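Local structure of ChrR-like cupin domain-containing protein (Ralstonia eutropha, 3CJX) at residues A[72-80]-A[97-106]. The protein is of unknown function, but its cupin-like fold, related to the ChrR cupin domain, suggests that it may bind a metal or a small ligand. Sequence-based numbering, arbitrary orientation.
Sequences GCWYYTEYP and IHQFNTPRDN
Thr-77 OG1 is gripped by two amides: it accepts a hydrogen bond from Asn-101 ND2 at 2.8 Å, lying almost exactly in the amide plane of that asparagine, and donates one to Gln-99 OE1. Threonine suits this place because its hydroxyl can donate and accept at once. The backbone N of Thr-77 bonds Gln-99 O at 3.0 Å. An asparagine fits opposite, since ND2 can donate here while OD1 bonds Thr-55 OG1; Gln-99 likewise sends NE2 to Leu-56 O, which fixes how both amides are turned. The backbones of Tyr-75 and Asn-101 form an antiparallel hydrogen-bonded pair, and Tyr-76 with Phe-100 the adjoining non-hydrogen-bonded one, joining strands 73-76 and 97-101 in one of the two sheets of the cupin-like β-barrel (jelly roll). On the face carrying Tyr-76 and Phe-100, flat rings suit the layered packing. The Tyr-76 ring lies between Trp-74 CZ3 and His-98 CB, each over its centre but on opposite faces, and it stacks offset on the imidazole with planes at 25°. His-98 ND1 bonds Glu-92, which ties the ring down. Phe-100, its CG anti to the backbone N (chi1 -174°), sends CE2 over the indole of Trp-74 in a second offset stack. On the opposite face of the sheet, where Tyr-75 and Asn-101 project, Asn-101 CB sits over the Tyr-75 ring in a CH-pi contact, 3.7 Å from the ring centroid, and Pro-103 CG meets that ring at its edge. A type I turn from this proline to Asn-106 brings Asn-106 ND2 within 2.9 Å of Cys-73 O, a carbonyl also hydrogen-bonded to Thr-110 OG1.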
loop_
_atom_site.group_PDB
_atom_site.type_symbol
_atom_site.label_atom_id
_atom_site.label_comp_id
_atom_site.label_asym_id
_atom_site.label_seq_id
_atom_site.Cartn_x
_atom_site.Cartn_y
_atom_site.Cartn_z
ATOM N N GLY A 72 -8.637 -4.304 12.809
ATOM C CA GLY A 72 -9.622 -3.339 12.366
ATOM C C GLY A 72 -10.687 -3.963 11.502
ATOM O O GLY A 72 -11.053 -5.121 11.684
ATOM N N CYS A 73 -11.191 -3.164 10.569
ATOM C CA CYS A 73 -12.212 -3.603 9.652
ATOM C C CYS A 73 -12.245 -2.760 8.376
ATOM O O CYS A 73 -12.062 -1.531 8.409
ATOM C CB CYS A 73 -13.582 -3.548 10.326
ATOM S SG CYS A 73 -14.942 -3.883 9.163
ATOM N N TRP A 74 -12.465 -3.431 7.251
ATOM C CA TRP A 74 -12.632 -2.748 5.979
ATOM C C TRP A 74 -13.407 -3.626 5.017
ATOM O O TRP A 74 -13.486 -4.845 5.196
ATOM C CB TRP A 74 -11.304 -2.343 5.376
ATOM C CG TRP A 74 -10.448 -3.465 4.854
ATOM C CD1 TRP A 74 -9.442 -4.105 5.518
ATOM C CD2 TRP A 74 -10.482 -4.032 3.538
ATOM N NE1 TRP A 74 -8.874 -5.046 4.709
ATOM C CE2 TRP A 74 -9.491 -5.024 3.490
ATOM C CE3 TRP A 74 -11.261 -3.801 2.401
ATOM C CZ2 TRP A 74 -9.241 -5.777 2.347
ATOM C CZ3 TRP A 74 -11.021 -4.557 1.260
ATOM C CH2 TRP A 74 -10.024 -5.537 1.245
ATOM N N TYR A 75 -14.004 -2.999 4.013
ATOM C CA TYR A 75 -14.792 -3.724 3.024
ATOM C C TYR A 75 -14.825 -2.992 1.693
ATOM O O TYR A 75 -14.577 -1.787 1.615
ATOM C CB TYR A 75 -16.223 -3.893 3.522
ATOM C CG TYR A 75 -16.980 -2.589 3.620
ATOM C CD1 TYR A 75 -16.855 -1.775 4.747
ATOM C CD2 TYR A 75 -17.807 -2.155 2.581
ATOM C CE1 TYR A 75 -17.522 -0.572 4.838
ATOM C CE2 TYR A 75 -18.464 -0.946 2.658
ATOM C CZ TYR A 75 -18.321 -0.162 3.799
ATOM O OH TYR A 75 -18.976 1.044 3.918
ATOM N N TYR A 76 -15.129 -3.743 0.649
ATOM C CA TYR A 76 -15.227 -3.182 -0.677
ATOM C C TYR A 76 -16.696 -2.833 -0.860
ATOM O O TYR A 76 -17.576 -3.629 -0.547
ATOM C CB TYR A 76 -14.737 -4.146 -1.771
ATOM C CG TYR A 76 -13.226 -4.331 -1.903
ATOM C CD1 TYR A 76 -12.358 -3.238 -1.913
ATOM C CD2 TYR A 76 -12.678 -5.586 -2.169
ATOM C CE1 TYR A 76 -10.982 -3.402 -2.085
ATOM C CE2 TYR A 76 -11.306 -5.755 -2.368
ATOM C CZ TYR A 76 -10.467 -4.660 -2.319
ATOM O OH TYR A 76 -9.110 -4.837 -2.466
ATOM N N THR A 77 -16.956 -1.626 -1.347
ATOM C CA THR A 77 -18.315 -1.132 -1.584
ATOM C C THR A 77 -19.271 -2.156 -2.188
ATOM O O THR A 77 -20.422 -2.249 -1.807
ATOM C CB THR A 77 -18.263 0.036 -2.592
ATOM O OG1 THR A 77 -17.359 1.038 -2.118
ATOM C CG2 THR A 77 -19.639 0.621 -2.818
ATOM N N GLU A 78 -18.765 -2.907 -3.149
ATOM C CA GLU A 78 -19.523 -3.884 -3.908
ATOM C C GLU A 78 -19.868 -5.142 -3.091
ATOM O O GLU A 78 -20.871 -5.784 -3.352
ATOM C CB GLU A 78 -18.701 -4.286 -5.155
ATOM C CG GLU A 78 -18.186 -3.115 -6.088
ATOM C CD GLU A 78 -16.908 -2.317 -5.607
ATOM O OE1 GLU A 78 -16.267 -2.656 -4.577
ATOM O OE2 GLU A 78 -16.557 -1.322 -6.296
ATOM N N TYR A 79 -19.050 -5.475 -2.088
ATOM C CA TYR A 79 -19.232 -6.689 -1.286
ATOM C C TYR A 79 -19.370 -6.393 0.213
ATOM O O TYR A 79 -18.598 -6.896 1.030
ATOM C CB TYR A 79 -18.033 -7.594 -1.506
ATOM C CG TYR A 79 -17.817 -8.021 -2.937
ATOM C CD1 TYR A 79 -18.373 -9.203 -3.427
ATOM C CD2 TYR A 79 -17.045 -7.260 -3.804
ATOM C CE1 TYR A 79 -18.163 -9.612 -4.741
ATOM C CE2 TYR A 79 -16.835 -7.662 -5.116
ATOM C CZ TYR A 79 -17.394 -8.846 -5.574
ATOM O OH TYR A 79 -17.187 -9.272 -6.875
ATOM N N PRO A 80 -20.396 -5.628 0.598
ATOM C CA PRO A 80 -20.580 -5.177 2.012
ATOM C C PRO A 80 -20.780 -6.253 3.074
ATOM O O PRO A 80 -20.553 -5.993 4.267
ATOM C CB PRO A 80 -21.819 -4.281 1.944
ATOM C CG PRO A 80 -22.525 -4.694 0.702
ATOM C CD PRO A 80 -21.481 -5.152 -0.275
ATOM N N ILE A 97 -11.595 -4.307 -10.154
ATOM C CA ILE A 97 -11.772 -2.926 -9.769
ATOM C C ILE A 97 -12.737 -2.901 -8.582
ATOM O O ILE A 97 -13.859 -3.364 -8.690
ATOM C CB ILE A 97 -12.281 -2.066 -10.962
ATOM C CG1 ILE A 97 -12.512 -0.612 -10.525
ATOM C CG2 ILE A 97 -13.537 -2.675 -11.563
ATOM C CD1 ILE A 97 -12.810 0.328 -11.695
ATOM N N HIS A 98 -12.278 -2.411 -7.438
ATOM C CA HIS A 98 -13.123 -2.305 -6.251
ATOM C C HIS A 98 -12.802 -1.016 -5.529
ATOM O O HIS A 98 -11.844 -0.338 -5.872
ATOM C CB HIS A 98 -12.920 -3.494 -5.301
ATOM C CG HIS A 98 -13.182 -4.822 -5.934
ATOM N ND1 HIS A 98 -12.182 -5.734 -6.191
ATOM C CD2 HIS A 98 -14.322 -5.365 -6.420
ATOM C CE1 HIS A 98 -12.698 -6.796 -6.783
ATOM N NE2 HIS A 98 -13.994 -6.595 -6.938
ATOM N N GLN A 99 -13.606 -0.702 -4.516
ATOM C CA GLN A 99 -13.463 0.516 -3.722
ATOM C C GLN A 99 -13.345 0.232 -2.219
ATOM O O GLN A 99 -14.293 -0.228 -1.591
ATOM C CB GLN A 99 -14.663 1.422 -3.975
ATOM C CG GLN A 99 -14.654 2.662 -3.127
ATOM C CD GLN A 99 -15.718 3.640 -3.506
ATOM O OE1 GLN A 99 -16.893 3.290 -3.659
ATOM N NE2 GLN A 99 -15.318 4.898 -3.632
ATOM N N PHE A 100 -12.189 0.582 -1.668
ATOM C CA PHE A 100 -11.836 0.368 -0.269
ATOM C C PHE A 100 -12.624 1.322 0.634
ATOM O O PHE A 100 -12.754 2.508 0.335
ATOM C CB PHE A 100 -10.317 0.598 -0.104
ATOM C CG PHE A 100 -9.769 0.278 1.255
ATOM C CD1 PHE A 100 -9.706 1.255 2.245
ATOM C CD2 PHE A 100 -9.260 -0.978 1.531
ATOM C CE1 PHE A 100 -9.182 0.972 3.492
ATOM C CE2 PHE A 100 -8.737 -1.280 2.776
ATOM C CZ PHE A 100 -8.687 -0.314 3.756
ATOM N N ASN A 101 -13.149 0.787 1.728
ATOM C CA ASN A 101 -13.849 1.574 2.716
ATOM C C ASN A 101 -13.474 1.105 4.113
ATOM O O ASN A 101 -13.327 -0.105 4.330
ATOM C CB ASN A 101 -15.366 1.371 2.626
ATOM C CG ASN A 101 -15.973 1.860 1.325
ATOM O OD1 ASN A 101 -16.318 3.037 1.188
ATOM N ND2 ASN A 101 -16.208 0.932 0.406
ATOM N N THR A 102 -13.300 2.051 5.040
ATOM C CA THR A 102 -13.193 1.716 6.453
ATOM C C THR A 102 -14.469 2.284 7.031
ATOM O O THR A 102 -14.725 3.479 6.888
ATOM C CB THR A 102 -11.982 2.308 7.208
ATOM O OG1 THR A 102 -11.857 3.710 6.941
ATOM C CG2 THR A 102 -10.705 1.580 6.838
ATOM N N PRO A 103 -15.288 1.438 7.662
ATOM C CA PRO A 103 -16.514 1.951 8.288
ATOM C C PRO A 103 -16.266 3.086 9.267
ATOM O O PRO A 103 -15.272 3.058 9.991
ATOM C CB PRO A 103 -17.038 0.750 9.088
ATOM C CG PRO A 103 -16.430 -0.449 8.442
ATOM C CD PRO A 103 -15.127 -0.021 7.847
ATOM N N ARG A 104 -17.182 4.054 9.316
ATOM C CA ARG A 104 -17.078 5.143 10.294
ATOM C C ARG A 104 -17.095 4.619 11.730
ATOM O O ARG A 104 -16.532 5.247 12.630
ATOM C CB ARG A 104 -18.228 6.132 10.154
ATOM C CG ARG A 104 -17.976 7.404 10.951
ATOM C CD ARG A 104 -18.972 8.523 10.688
ATOM N NE ARG A 104 -20.330 8.245 11.152
ATOM C CZ ARG A 104 -21.348 9.094 11.021
ATOM N NH1 ARG A 104 -21.183 10.280 10.436
ATOM N NH2 ARG A 104 -22.542 8.751 11.474
ATOM N N ASP A 105 -17.704 3.450 11.933
ATOM C CA ASP A 105 -17.867 2.908 13.263
ATOM C C ASP A 105 -16.667 2.164 13.801
ATOM O O ASP A 105 -16.753 1.618 14.891
ATOM C CB ASP A 105 -19.061 1.970 13.310
ATOM C CG ASP A 105 -20.143 2.353 12.333
ATOM O OD1 ASP A 105 -20.950 3.266 12.648
ATOM O OD2 ASP A 105 -20.188 1.708 11.261
ATOM N N ASN A 106 -15.566 2.096 13.061
ATOM C CA ASN A 106 -14.370 1.449 13.596
ATOM C C ASN A 106 -13.907 2.261 14.802
ATOM O O ASN A 106 -13.891 3.492 14.724
ATOM C CB ASN A 106 -13.229 1.419 12.566
ATOM C CG ASN A 106 -13.498 0.499 11.396
ATOM O OD1 ASN A 106 -14.550 -0.122 11.306
ATOM N ND2 ASN A 106 -12.545 0.415 10.486
#